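Local coordinates for galactose-binding-like protein (Bacteroides thetaiotaomicron, PDB 7M1B) that is a SusE-like protein of a gut bacterium that probably binds carbohydrate and may have a degradative capacity, at residues K211-A216 with V352-F357. Residues are numbered along the deposited sequence; the frame is centred on the assembly and turned at random.
Sequences KTFYLA and VRYIRF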
# COMPACT_ATOMS: atom_id res chain seq x y z
N LYS A 211 2.81 2.56 -16.74
CA LYS A 211 3.44 3.63 -17.52
C LYS A 211 3.82 4.83 -16.67
O LYS A 211 3.13 5.14 -15.67
CB LYS A 211 2.50 4.08 -18.64
CG LYS A 211 2.14 3.01 -19.67
CD LYS A 211 3.39 2.58 -20.50
CE LYS A 211 3.10 1.28 -21.23
NZ LYS A 211 4.14 0.88 -22.24
N THR A 212 4.89 5.54 -17.04
CA THR A 212 5.18 6.82 -16.43
C THR A 212 3.96 7.74 -16.60
O THR A 212 3.27 7.72 -17.64
CB THR A 212 6.39 7.46 -17.09
OG1 THR A 212 7.46 6.50 -17.04
CG2 THR A 212 6.83 8.73 -16.37
N PHE A 213 3.65 8.49 -15.51
CA PHE A 213 2.57 9.48 -15.60
C PHE A 213 3.07 10.78 -14.98
O PHE A 213 2.71 11.14 -13.83
CB PHE A 213 1.28 8.95 -14.94
CG PHE A 213 0.02 9.56 -15.48
CD1 PHE A 213 -0.58 9.06 -16.64
CD2 PHE A 213 -0.51 10.73 -14.93
CE1 PHE A 213 -1.72 9.67 -17.16
CE2 PHE A 213 -1.60 11.35 -15.51
CZ PHE A 213 -2.25 10.80 -16.59
N TYR A 214 3.89 11.48 -15.74
CA TYR A 214 4.72 12.60 -15.21
C TYR A 214 3.85 13.85 -15.02
O TYR A 214 3.17 14.31 -15.93
CB TYR A 214 5.86 12.89 -16.18
CG TYR A 214 6.74 14.05 -15.76
CD1 TYR A 214 7.48 14.01 -14.57
CD2 TYR A 214 6.90 15.10 -16.64
CE1 TYR A 214 8.32 15.08 -14.25
CE2 TYR A 214 7.80 16.12 -16.36
CZ TYR A 214 8.42 16.15 -15.12
OH TYR A 214 9.31 17.19 -14.86
N LEU A 215 3.75 14.31 -13.75
CA LEU A 215 3.07 15.53 -13.37
C LEU A 215 4.09 16.65 -13.07
O LEU A 215 5.25 16.37 -12.80
CB LEU A 215 2.15 15.23 -12.18
CG LEU A 215 1.18 14.06 -12.46
CD1 LEU A 215 0.33 13.87 -11.22
CD2 LEU A 215 0.28 14.39 -13.66
N ALA A 216 3.61 17.91 -13.11
CA ALA A 216 4.58 19.01 -13.20
C ALA A 216 5.53 19.18 -12.01
O ALA A 216 6.61 19.80 -12.15
CB ALA A 216 3.86 20.30 -13.55
N VAL A 352 -7.78 2.06 -6.85
CA VAL A 352 -6.95 3.16 -7.39
C VAL A 352 -6.34 2.68 -8.72
O VAL A 352 -6.34 1.47 -9.01
CB VAL A 352 -5.82 3.64 -6.45
CG1 VAL A 352 -6.41 4.37 -5.24
CG2 VAL A 352 -4.95 2.49 -6.00
N ARG A 353 -5.87 3.66 -9.52
CA ARG A 353 -5.19 3.36 -10.79
C ARG A 353 -3.87 4.13 -10.82
O ARG A 353 -2.88 3.56 -11.30
CB ARG A 353 -6.06 3.86 -11.95
CG ARG A 353 -5.33 3.79 -13.29
CD ARG A 353 -6.25 4.01 -14.47
NE ARG A 353 -5.45 4.02 -15.70
CZ ARG A 353 -5.87 3.80 -16.93
NH1 ARG A 353 -7.10 3.33 -17.16
NH2 ARG A 353 -4.95 3.87 -17.89
N TYR A 354 -3.88 5.44 -10.45
CA TYR A 354 -2.68 6.24 -10.47
C TYR A 354 -1.99 6.15 -9.13
O TYR A 354 -2.66 6.22 -8.10
CB TYR A 354 -2.96 7.68 -10.92
CG TYR A 354 -3.69 7.79 -12.22
CD1 TYR A 354 -2.99 7.70 -13.45
CD2 TYR A 354 -5.08 7.75 -12.28
CE1 TYR A 354 -3.66 7.73 -14.67
CE2 TYR A 354 -5.78 7.67 -13.49
CZ TYR A 354 -5.06 7.63 -14.68
OH TYR A 354 -5.73 7.63 -15.89
N ILE A 355 -0.66 6.09 -9.13
CA ILE A 355 0.10 5.84 -7.90
C ILE A 355 1.20 6.89 -7.76
O ILE A 355 1.91 7.15 -8.71
CB ILE A 355 0.70 4.40 -7.87
CG1 ILE A 355 -0.34 3.28 -8.02
CG2 ILE A 355 1.57 4.17 -6.66
CD1 ILE A 355 -1.31 3.26 -6.85
N ARG A 356 1.41 7.36 -6.53
CA ARG A 356 2.59 8.17 -6.23
C ARG A 356 3.39 7.53 -5.11
O ARG A 356 2.82 7.01 -4.11
CB ARG A 356 2.19 9.57 -5.79
CG ARG A 356 2.00 10.53 -6.96
CD ARG A 356 1.49 11.88 -6.53
NE ARG A 356 1.90 12.81 -7.57
CZ ARG A 356 1.78 14.13 -7.48
NH1 ARG A 356 1.06 14.67 -6.45
NH2 ARG A 356 2.24 14.95 -8.38
N PHE A 357 4.73 7.60 -5.24
CA PHE A 357 5.63 7.35 -4.12
C PHE A 357 6.15 8.69 -3.64
O PHE A 357 6.73 9.45 -4.38
CB PHE A 357 6.81 6.47 -4.59
CG PHE A 357 6.51 5.00 -4.56
CD1 PHE A 357 5.39 4.51 -5.21
CD2 PHE A 357 7.42 4.09 -4.05
CE1 PHE A 357 5.09 3.14 -5.16
CE2 PHE A 357 7.13 2.73 -3.96
CZ PHE A 357 5.98 2.26 -4.57
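Tyr354 sets the CE1 edge of its ring over one face of Phe213, toward the rim: CE1 of Tyr354 comes to 3.7 Å from CE1 of Phe213. The ring centroids lie 4.8 Å apart with planes at 56°, a tilted edge-to-face pair. The CB of Phe213 already points at 352-357, and chi1 of -154°, roughly anti to the backbone N, turns a ring face to the tyrosine. Arg353 CG lies over a face of Tyr354, toward the rim. Further along, Leu215 brings CD1 up to the guanidinium of Arg356, 3.6 Å from NH2, while CB of Leu215 lies 3.8 Å from the same NH2.

Both segments flank strand 256-274 in the antiparallel sheet of a galactose-binding-like domain, a beta-sandwich fold; 211-212 and 352-362 each pair with it, so the contact spans that strand through side chains, with no hydrogen bond directly between the segments. Arg353 and Tyr354 form a classic beta bulge opposite Arg297, where the chain turns a corner. The Arg356 chain runs extended from CG to NE, where NE hydrogen-bonds OG1 of Thr259 and NH1 the carbonyl O of Gly305. OD2 of Asp218 accepts a hydrogen bond from the backbone N-H of Leu215, while OD1 takes the salt bridge from Arg356 NH2.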